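Local structure of tryptophan decarboxylase 1 (6KHO) at residues A102-T107 against P328-M333; F433-F438 against R485-S490; G303-C308 against E403-D408. The protein catalyses the pyridoxal 5'-phosphate-dependent decarboxylation of L-tryptophan to tryptamine and of 5-hydroxy-L-tryptophan to serotonin, acting as a homodimer. All coordinates share one frame; numbering follows the deposited sequence.

Contact 1: A102-T107 against P328-M333; sequences AFFPST and PHKWLM. With PLP (pyridoxal-5'-phosphate), chain C.
Thr107 meets the turn that follows Lys330 with both its backbone and its hydroxyl, and these polar bonds set the register of the two segments. Thr107 N donates to Lys330 O at 3.0 Å, nearly in line with the carbonyl bond. Thr107 OG1 reaches the same oxygen at 2.9 Å, tilted 29° from the carbonyl plane, and in turn accepts from Met333 N at 2.8 Å. The hydroxyl can do both because it lies between its own backbone N and carbonyl carbon (chi1 66°), facing the turn. Water 1 can bridge Thr107 O and His329 O, though other acceptors compete for its protons.

Packing accompanies the polar bonds. Phe104 CB lies 4.1 Å from Lys330 CD, the two side chains passing at a slant. Beyond them, Phe104 CE2 comes within 3.4 Å of the cofactor oxygen PLP O3, while the Phe104 ring also stacks with Tyr301.

The covalent link runs from Lys330 NZ to PLP C4A, a bond of 1.4 Å. To get there the lysine chain leaves the backbone away from 102-107 and bends at three successive torsions. Thr175 and Ser176, and Gly381 of the second subunit, hold the cofactor by further hydrogen bonds. On the other segment, Ser106 OG bonds to Asn123 O of the second subunit.

Two donors on Lys330 O, both from Thr107, fix the backbone of the cofactor-bearing lysine from the side of the loop that carries Phe104. Phe104, which binds serotonin, and what is probably the internal aldimine of PLP enzymes are thus held in a set relation beside the dimer interface.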
loop_
_atom_site.group_PDB
_atom_site.type_symbol
_atom_site.label_atom_id
_atom_site.label_comp_id
_atom_site.label_asym_id
_atom_site.label_seq_id
_atom_site.Cartn_x
_atom_site.Cartn_y
_atom_site.Cartn_z
ATOM N N ALA A 102 -19.443 7.362 11.834
ATOM C CA ALA A 102 -19.553 7.369 10.384
ATOM C C ALA A 102 -18.839 6.172 9.744
ATOM O O ALA A 102 -17.994 5.512 10.359
ATOM C CB ALA A 102 -18.988 8.679 9.832
ATOM N N PHE A 103 -19.200 5.903 8.484
ATOM C CA PHE A 103 -18.539 4.903 7.628
ATOM C C PHE A 103 -18.500 3.569 8.376
ATOM O O PHE A 103 -19.557 3.085 8.805
ATOM C CB PHE A 103 -17.195 5.479 7.198
ATOM C CG PHE A 103 -17.297 6.892 6.677
ATOM C CD1 PHE A 103 -18.093 7.175 5.576
ATOM C CD2 PHE A 103 -16.633 7.936 7.300
ATOM C CE1 PHE A 103 -18.216 8.473 5.101
ATOM C CE2 PHE A 103 -16.747 9.240 6.828
ATOM C CZ PHE A 103 -17.538 9.506 5.727
ATOM N N PHE A 104 -17.339 2.934 8.528
ATOM C CA PHE A 104 -17.150 1.902 9.536
ATOM C C PHE A 104 -15.960 2.298 10.405
ATOM O O PHE A 104 -15.028 2.933 9.915
ATOM C CB PHE A 104 -16.902 0.517 8.922
ATOM C CG PHE A 104 -18.061 -0.006 8.117
ATOM C CD1 PHE A 104 -19.287 -0.273 8.721
ATOM C CD2 PHE A 104 -17.925 -0.224 6.757
ATOM C CE1 PHE A 104 -20.345 -0.763 7.975
ATOM C CE2 PHE A 104 -18.994 -0.710 6.002
ATOM C CZ PHE A 104 -20.202 -0.967 6.615
ATOM N N PRO A 105 -15.979 1.985 11.697
ATOM C CA PRO A 105 -14.864 2.403 12.556
ATOM C C PRO A 105 -13.558 1.754 12.122
ATOM O O PRO A 105 -13.537 0.669 11.537
ATOM C CB PRO A 105 -15.294 1.934 13.952
ATOM C CG PRO A 105 -16.311 0.914 13.724
ATOM C CD PRO A 105 -17.023 1.281 12.452
ATOM N N SER A 106 -12.455 2.454 12.377
ATOM C CA SER A 106 -11.122 1.889 12.176
ATOM C C SER A 106 -10.670 1.386 13.544
ATOM O O SER A 106 -9.986 2.094 14.283
ATOM C CB SER A 106 -10.170 2.923 11.583
ATOM O OG SER A 106 -10.155 4.123 12.350
ATOM N N THR A 107 -11.080 0.161 13.897
ATOM C CA THR A 107 -10.812 -0.330 15.243
ATOM C C THR A 107 -9.323 -0.621 15.399
ATOM O O THR A 107 -8.626 -0.948 14.436
ATOM C CB THR A 107 -11.659 -1.572 15.573
ATOM O OG1 THR A 107 -11.290 -2.702 14.756
ATOM C CG2 THR A 107 -13.153 -1.271 15.375
ATOM N N PRO A 328 -8.986 -6.775 8.402
ATOM C CA PRO A 328 -8.798 -6.579 9.841
ATOM C C PRO A 328 -8.710 -5.110 10.208
ATOM O O PRO A 328 -9.060 -4.752 11.333
ATOM C CB PRO A 328 -7.482 -7.316 10.133
ATOM C CG PRO A 328 -7.422 -8.377 9.068
ATOM C CD PRO A 328 -8.007 -7.725 7.835
ATOM N N HIS A 329 -8.290 -4.239 9.277
ATOM C CA HIS A 329 -8.226 -2.828 9.651
ATOM C C HIS A 329 -9.595 -2.164 9.702
ATOM O O HIS A 329 -9.675 -0.969 10.003
ATOM C CB HIS A 329 -7.254 -2.046 8.744
ATOM C CG HIS A 329 -7.746 -1.779 7.351
ATOM N ND1 HIS A 329 -6.956 -1.998 6.242
ATOM C CD2 HIS A 329 -8.900 -1.239 6.885
ATOM C CE1 HIS A 329 -7.613 -1.637 5.153
ATOM N NE2 HIS A 329 -8.796 -1.174 5.516
ATOM N N LYS A 330 -10.669 -2.903 9.440
ATOM C CA LYS A 330 -11.998 -2.404 9.766
ATOM C C LYS A 330 -12.349 -2.833 11.181
ATOM O O LYS A 330 -12.193 -2.053 12.122
ATOM C CB LYS A 330 -13.045 -2.918 8.774
ATOM C CG LYS A 330 -12.825 -2.409 7.378
ATOM C CD LYS A 330 -13.764 -1.295 7.044
ATOM C CE LYS A 330 -14.145 -1.378 5.586
ATOM N NZ LYS A 330 -14.079 -0.050 4.956
ATOM N N TRP A 331 -12.750 -4.093 11.350
ATOM C CA TRP A 331 -13.385 -4.551 12.582
ATOM C C TRP A 331 -12.559 -5.596 13.337
ATOM O O TRP A 331 -13.119 -6.373 14.117
ATOM C CB TRP A 331 -14.776 -5.108 12.238
ATOM C CG TRP A 331 -15.791 -5.100 13.351
ATOM C CD1 TRP A 331 -15.651 -4.569 14.611
ATOM C CD2 TRP A 331 -17.108 -5.661 13.298
ATOM N NE1 TRP A 331 -16.813 -4.766 15.337
ATOM C CE2 TRP A 331 -17.714 -5.439 14.554
ATOM C CE3 TRP A 331 -17.840 -6.329 12.299
ATOM C CZ2 TRP A 331 -19.017 -5.863 14.837
ATOM C CZ3 TRP A 331 -19.121 -6.749 12.582
ATOM C CH2 TRP A 331 -19.700 -6.515 13.838
ATOM N N LEU A 332 -11.243 -5.650 13.148
ATOM C CA LEU A 332 -10.469 -6.638 13.904
ATOM C C LEU A 332 -9.252 -6.005 14.587
ATOM O O LEU A 332 -8.181 -6.619 14.694
ATOM C CB LEU A 332 -10.060 -7.810 13.013
ATOM C CG LEU A 332 -9.881 -9.145 13.743
ATOM C CD1 LEU A 332 -11.220 -9.627 14.292
ATOM C CD2 LEU A 332 -9.243 -10.199 12.837
ATOM N N MET A 333 -9.403 -4.762 15.056
ATOM C CA MET A 333 -8.464 -4.111 15.987
ATOM C C MET A 333 -7.034 -4.038 15.462
ATOM O O MET A 333 -6.081 -4.026 16.245
ATOM C CB MET A 333 -8.469 -4.809 17.348
ATOM C CG MET A 333 -9.702 -4.471 18.179
ATOM S SD MET A 333 -9.785 -5.446 19.684
ATOM C CE MET A 333 -10.221 -7.011 19.011
HETATM N N1 PLP C . -15.725 -2.900 0.385
HETATM C C2 PLP C . -16.451 -2.881 1.559
HETATM C C2A PLP C . -17.648 -3.758 1.753
HETATM C C3 PLP C . -16.075 -2.029 2.585
HETATM O O3 PLP C . -16.796 -2.015 3.749
HETATM C C4 PLP C . -14.963 -1.208 2.443
HETATM C C4A PLP C . -14.335 -0.583 3.655
HETATM C C5 PLP C . -14.234 -1.226 1.263
HETATM C C6 PLP C . -14.623 -2.075 0.230
HETATM C C5A PLP C . -13.042 -0.297 1.154
HETATM O O4P PLP C . -12.198 -0.584 0.064
HETATM P P PLP C . -10.633 -0.146 0.082
HETATM O O1P PLP C . -10.491 1.298 0.478
HETATM O O2P PLP C . -10.094 -0.401 -1.304
HETATM O O3P PLP C . -9.843 -0.958 1.092
HETATM O O HOH W 1 -8.074 0.127 11.874
#

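Contact 2: F433-F438 against R485-S490; sequences FALVCF and RFAVGS
Leu435 covers one face of the Arg485 guanidinium: its CD1 methyl sits 3.4 Å above the plane, over the centre of the group. The two side chains cross at about a right angle. With CG anti to the backbone N (chi1 166°), Leu435 also brings CD1 to 3.8 Å from Ala487 CB, so one methyl packs on both neighbours along the same face of the sheet. On the face carrying Val436 and Phe486, the Phe438 ring approaches, CE1 lying 4.0 Å from Phe486 CB.

Backbone bonds set these pairs. Val436 and Phe486 form an antiparallel hydrogen-bonded pair, Val436 N to Phe486 O at 3.0 Å and Phe486 N to Val436 O at 2.9 Å, flanked by the non-hydrogen-bonded pairs Leu435-Ala487 and Cys437-Arg485. Val488 N donates to Ala434 O at 3.0 Å, one more bond beyond the last bridged pair.

Farther out, Phe486 stacks with Phe415 of helix 386-420 and with Phe101. The guanidinium is gripped by three carbonyl oxygens: NH1 bonds to Phe103, NH2 to Thr273 and NE to Ser274, and it makes a cation-pi contact with Phe104.

A buried guanidinium with a methyl on one face and carbonyl oxygens receiving its N-H groups is restrained in both position and rotation. Through Arg485, this central strand pair of the four-stranded antiparallel sheet is tied to the loop of the serotonin-binding residue Phe104.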
loop_
_atom_site.group_PDB
_atom_site.type_symbol
_atom_site.label_atom_id
_atom_site.label_comp_id
_atom_site.label_asym_id
_atom_site.label_seq_id
_atom_site.Cartn_x
_atom_site.Cartn_y
_atom_site.Cartn_z
ATOM N N PHE A 433 -25.229 -6.571 11.600
ATOM C CA PHE A 433 -23.964 -6.500 12.324
ATOM C C PHE A 433 -23.989 -5.346 13.318
ATOM O O PHE A 433 -24.858 -5.318 14.192
ATOM C CB PHE A 433 -22.818 -6.406 11.315
ATOM C CG PHE A 433 -22.848 -7.527 10.292
ATOM C CD1 PHE A 433 -22.500 -8.822 10.659
ATOM C CD2 PHE A 433 -23.274 -7.297 8.994
ATOM C CE1 PHE A 433 -22.549 -9.860 9.734
ATOM C CE2 PHE A 433 -23.326 -8.326 8.059
ATOM C CZ PHE A 433 -22.964 -9.612 8.429
ATOM N N ALA A 434 -23.059 -4.391 13.214
ATOM C CA ALA A 434 -22.994 -3.301 14.185
ATOM C C ALA A 434 -23.366 -1.955 13.570
ATOM O O ALA A 434 -23.048 -0.906 14.143
ATOM C CB ALA A 434 -21.608 -3.229 14.832
ATOM N N LEU A 435 -24.035 -1.964 12.421
ATOM C CA LEU A 435 -24.498 -0.751 11.762
ATOM C C LEU A 435 -26.021 -0.719 11.795
ATOM O O LEU A 435 -26.679 -1.706 11.440
ATOM C CB LEU A 435 -23.996 -0.678 10.317
ATOM C CG LEU A 435 -24.642 0.352 9.379
ATOM C CD1 LEU A 435 -24.063 1.752 9.607
ATOM C CD2 LEU A 435 -24.482 -0.072 7.927
ATOM N N VAL A 436 -26.575 0.416 12.220
ATOM C CA VAL A 436 -28.018 0.637 12.245
ATOM C C VAL A 436 -28.341 1.750 11.258
ATOM O O VAL A 436 -27.742 2.830 11.317
ATOM C CB VAL A 436 -28.514 1.002 13.655
ATOM C CG1 VAL A 436 -29.986 1.395 13.608
ATOM C CG2 VAL A 436 -28.294 -0.145 14.615
ATOM N N CYS A 437 -29.282 1.492 10.354
ATOM C CA CYS A 437 -29.764 2.512 9.433
ATOM C C CYS A 437 -31.136 2.979 9.912
ATOM O O CYS A 437 -32.028 2.156 10.137
ATOM C CB CYS A 437 -29.843 1.974 8.000
ATOM S SG CYS A 437 -28.241 1.643 7.176
ATOM N N PHE A 438 -31.297 4.291 10.069
ATOM C CA PHE A 438 -32.510 4.843 10.654
ATOM C C PHE A 438 -32.779 6.205 10.035
ATOM O O PHE A 438 -31.895 6.814 9.425
ATOM C CB PHE A 438 -32.405 4.955 12.184
ATOM C CG PHE A 438 -31.539 6.095 12.657
ATOM C CD1 PHE A 438 -30.160 6.060 12.491
ATOM C CD2 PHE A 438 -32.103 7.206 13.261
ATOM C CE1 PHE A 438 -29.363 7.110 12.919
ATOM C CE2 PHE A 438 -31.308 8.260 13.697
ATOM C CZ PHE A 438 -29.939 8.214 13.524
ATOM N N ARG A 485 -26.792 6.726 8.737
ATOM C CA ARG A 485 -26.067 5.569 9.244
ATOM C C ARG A 485 -25.555 5.835 10.657
ATOM O O ARG A 485 -25.065 6.928 10.961
ATOM C CB ARG A 485 -24.891 5.225 8.326
ATOM C CG ARG A 485 -25.289 4.797 6.926
ATOM C CD ARG A 485 -24.064 4.672 6.026
ATOM N NE ARG A 485 -23.382 3.385 6.174
ATOM C CZ ARG A 485 -22.354 3.171 6.993
ATOM N NH1 ARG A 485 -21.886 4.152 7.768
ATOM N NH2 ARG A 485 -21.792 1.967 7.050
ATOM N N PHE A 486 -25.669 4.821 11.516
ATOM C CA PHE A 486 -25.088 4.822 12.859
ATOM C C PHE A 486 -24.207 3.576 12.981
ATOM O O PHE A 486 -24.707 2.476 13.246
ATOM C CB PHE A 486 -26.173 4.851 13.938
ATOM C CG PHE A 486 -25.669 5.281 15.292
ATOM C CD1 PHE A 486 -25.472 6.625 15.580
ATOM C CD2 PHE A 486 -25.386 4.340 16.272
ATOM C CE1 PHE A 486 -25.011 7.024 16.824
ATOM C CE2 PHE A 486 -24.917 4.727 17.520
ATOM C CZ PHE A 486 -24.728 6.070 17.799
ATOM N N ALA A 487 -22.898 3.749 12.782
ATOM C CA ALA A 487 -21.946 2.642 12.745
ATOM C C ALA A 487 -21.215 2.582 14.081
ATOM O O ALA A 487 -20.351 3.422 14.365
ATOM C CB ALA A 487 -20.974 2.812 11.579
ATOM N N VAL A 488 -21.567 1.588 14.887
ATOM C CA VAL A 488 -21.049 1.414 16.238
ATOM C C VAL A 488 -19.697 0.715 16.173
ATOM O O VAL A 488 -19.467 -0.129 15.299
ATOM C CB VAL A 488 -22.063 0.600 17.072
ATOM C CG1 VAL A 488 -21.412 -0.020 18.294
ATOM C CG2 VAL A 488 -23.268 1.463 17.467
ATOM N N GLY A 489 -18.783 1.073 17.086
ATOM C CA GLY A 489 -17.609 0.248 17.307
ATOM C C GLY A 489 -16.254 0.927 17.390
ATOM O O GLY A 489 -15.236 0.239 17.543
ATOM N N SER A 490 -16.203 2.252 17.268
ATOM C CA SER A 490 -14.964 2.968 17.561
ATOM C C SER A 490 -14.348 2.428 18.850
ATOM O O SER A 490 -15.051 2.196 19.834
ATOM C CB SER A 490 -15.243 4.465 17.681
ATOM O OG SER A 490 -14.055 5.172 17.976
#

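Contact 3: G303-C308 against E403-D408; sequences GSACIC and EHIRSD. With CA (calcium ion), chain F.
Cys308 sets its sulfur obliquely against the guanidinium end of Arg406, with SG 3.9 Å from NE. The arginine chain runs extended from CG to NE (chi2 168°, chi3 167°), which carries its tip past the sulfur to Glu310, where NH2 makes a salt bridge. The other flat group, the His404 ring, has water 4 in plane at its edge and meets the Trp331 ring at about 75°, while its NE2 bonds to Trp331 O.

Between these groups Ile405 supplies most of the apolar contact. Its CG2 branch, anti to the backbone N, packs at 3.8 Å on Ala305 CB. The CG1 branch ends in CD1, which comes to 3.8 Å from Ser304 O, and CG1 itself is approached by Ile307 CD1 at 4.3 Å. Cys308 SG touches the base of the same side chain, 3.9 Å from Ile405 CB.

Away from 303-308, the helix holds a calcium ion through a single carboxylate oxygen, Asp408 OD1 at 2.4 Å, with five waters filling the rest of its shell. Three of these link back to the helix: water 2 donates to His404 O, water 3 to Ser407 OG and water 4 to Asp408 OD2. Ser407 OG itself donates to Glu403 O at 2.9 Å, one turn back.

The contact packs the long helix 386-420 onto the loop between strands 294-298 and 323-326 of the large mixed sheet. Trp331, from the short helix 328-331, touches Ser304, Ala305 and Ile405, so that three parts of the fold converge here.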
loop_
_atom_site.group_PDB
_atom_site.type_symbol
_atom_site.label_atom_id
_atom_site.label_comp_id
_atom_site.label_asym_id
_atom_site.label_seq_id
_atom_site.Cartn_x
_atom_site.Cartn_y
_atom_site.Cartn_z
ATOM N N GLY A 303 -16.622 -9.579 7.416
ATOM C CA GLY A 303 -15.819 -10.784 7.542
ATOM C C GLY A 303 -15.319 -11.030 8.955
ATOM O O GLY A 303 -15.302 -12.171 9.426
ATOM N N SER A 304 -14.906 -9.964 9.656
ATOM C CA SER A 304 -14.396 -10.131 11.018
ATOM C C SER A 304 -15.433 -10.740 11.951
ATOM O O SER A 304 -15.072 -11.490 12.868
ATOM C CB SER A 304 -13.919 -8.792 11.586
ATOM O OG SER A 304 -12.817 -8.295 10.861
ATOM N N ALA A 305 -16.723 -10.436 11.744
ATOM C CA ALA A 305 -17.749 -11.005 12.609
ATOM C C ALA A 305 -17.886 -12.510 12.422
ATOM O O ALA A 305 -18.428 -13.189 13.303
ATOM C CB ALA A 305 -19.097 -10.320 12.356
ATOM N N CYS A 306 -17.380 -13.046 11.317
ATOM C CA CYS A 306 -17.529 -14.454 10.993
ATOM C C CYS A 306 -16.573 -15.345 11.768
ATOM O O CYS A 306 -16.604 -16.569 11.586
ATOM C CB CYS A 306 -17.359 -14.652 9.488
ATOM S SG CYS A 306 -18.695 -13.850 8.541
ATOM N N ILE A 307 -15.741 -14.770 12.642
ATOM C CA ILE A 307 -15.026 -15.570 13.626
ATOM C C ILE A 307 -15.934 -16.024 14.758
ATOM O O ILE A 307 -15.509 -16.831 15.595
ATOM C CB ILE A 307 -13.818 -14.796 14.193
ATOM C CG1 ILE A 307 -14.295 -13.671 15.120
ATOM C CG2 ILE A 307 -12.951 -14.277 13.048
ATOM C CD1 ILE A 307 -13.181 -12.984 15.919
ATOM N N CYS A 308 -17.186 -15.519 14.807
ATOM C CA CYS A 308 -18.209 -15.937 15.765
ATOM C C CYS A 308 -19.176 -16.911 15.104
ATOM O O CYS A 308 -19.639 -16.647 13.982
ATOM C CB CYS A 308 -18.973 -14.728 16.292
ATOM S SG CYS A 308 -17.929 -13.539 17.179
ATOM N N GLU A 403 -15.453 -11.750 21.742
ATOM C CA GLU A 403 -16.243 -10.888 22.622
ATOM C C GLU A 403 -16.204 -9.435 22.160
ATOM O O GLU A 403 -17.162 -8.692 22.388
ATOM C CB GLU A 403 -15.769 -11.027 24.071
ATOM C CG GLU A 403 -16.636 -10.318 25.138
ATOM C CD GLU A 403 -18.151 -10.317 24.841
ATOM O OE1 GLU A 403 -18.738 -11.395 24.564
ATOM O OE2 GLU A 403 -18.762 -9.225 24.900
ATOM N N HIS A 404 -15.125 -9.020 21.484
ATOM C CA HIS A 404 -15.075 -7.689 20.883
ATOM C C HIS A 404 -16.133 -7.533 19.786
ATOM O O HIS A 404 -16.845 -6.523 19.744
ATOM C CB HIS A 404 -13.654 -7.415 20.359
ATOM C CG HIS A 404 -13.594 -6.612 19.089
ATOM N ND1 HIS A 404 -13.816 -5.251 19.054
ATOM C CD2 HIS A 404 -13.294 -6.975 17.816
ATOM C CE1 HIS A 404 -13.678 -4.813 17.815
ATOM N NE2 HIS A 404 -13.364 -5.841 17.043
ATOM N N ILE A 405 -16.269 -8.526 18.902
ATOM C CA ILE A 405 -17.356 -8.494 17.916
ATOM C C ILE A 405 -18.710 -8.420 18.617
ATOM O O ILE A 405 -19.554 -7.575 18.290
ATOM C CB ILE A 405 -17.292 -9.722 16.984
ATOM C CG1 ILE A 405 -15.995 -9.756 16.168
ATOM C CG2 ILE A 405 -18.542 -9.783 16.077
ATOM C CD1 ILE A 405 -15.820 -8.588 15.226
ATOM N N ARG A 406 -18.937 -9.311 19.587
ATOM C CA ARG A 406 -20.265 -9.462 20.184
ATOM C C ARG A 406 -20.672 -8.236 20.994
ATOM O O ARG A 406 -21.850 -7.859 21.010
ATOM C CB ARG A 406 -20.298 -10.716 21.057
ATOM C CG ARG A 406 -20.141 -11.991 20.245
ATOM C CD ARG A 406 -19.890 -13.223 21.103
ATOM N NE ARG A 406 -20.044 -14.443 20.313
ATOM C CZ ARG A 406 -19.480 -15.610 20.614
ATOM N NH1 ARG A 406 -18.719 -15.730 21.695
ATOM N NH2 ARG A 406 -19.675 -16.661 19.830
ATOM N N SER A 407 -19.721 -7.608 21.690
ATOM C CA SER A 407 -20.060 -6.423 22.465
ATOM C C SER A 407 -20.382 -5.240 21.560
ATOM O O SER A 407 -21.239 -4.418 21.907
ATOM C CB SER A 407 -18.931 -6.085 23.444
ATOM O OG SER A 407 -17.709 -5.853 22.763
ATOM N N ASP A 408 -19.738 -5.146 20.388
ATOM C CA ASP A 408 -20.111 -4.102 19.432
ATOM C C ASP A 408 -21.513 -4.334 18.896
ATOM O O ASP A 408 -22.284 -3.381 18.715
ATOM C CB ASP A 408 -19.127 -4.055 18.261
ATOM C CG ASP A 408 -17.830 -3.374 18.621
ATOM O OD1 ASP A 408 -17.764 -2.796 19.718
ATOM O OD2 ASP A 408 -16.890 -3.408 17.802
HETATM CA CA CA F . -16.023 -2.043 21.119
HETATM O O HOH W 2 -15.306 -4.287 20.861
HETATM O O HOH W 3 -16.958 -3.008 22.880
HETATM O O HOH W 4 -14.970 -1.949 18.913
HETATM O O HOH W 5 -16.313 0.277 20.877
HETATM O O HOH W 6 -13.779 -1.725 22.065
#

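In the fold
The three contacts touch pairwise, their centres 12 to 14 Å apart. Contact 1 carries the cofactor, and the other two reach it from different parts of the fold. Contact 2 joins it through Arg485 and where Thr107 CG2 lies 3.4 Å from Gly489 O. Contact 3 joins it through Trp331, whose NE1 lies 2.8 Å from Asp408 OD2, so the calcium-binding carboxylate also holds the indole next to Lys330. Contacts 2 and 3 meet more lightly, with Val488 CG1 3.5 Å from Asp408 O. Along the chain, contacts 1 and 3 interleave, whereas contact 2 follows both. Ser304 stays about 10 Å from the cofactor, side chain to ligand, and Arg485 about 7 Å.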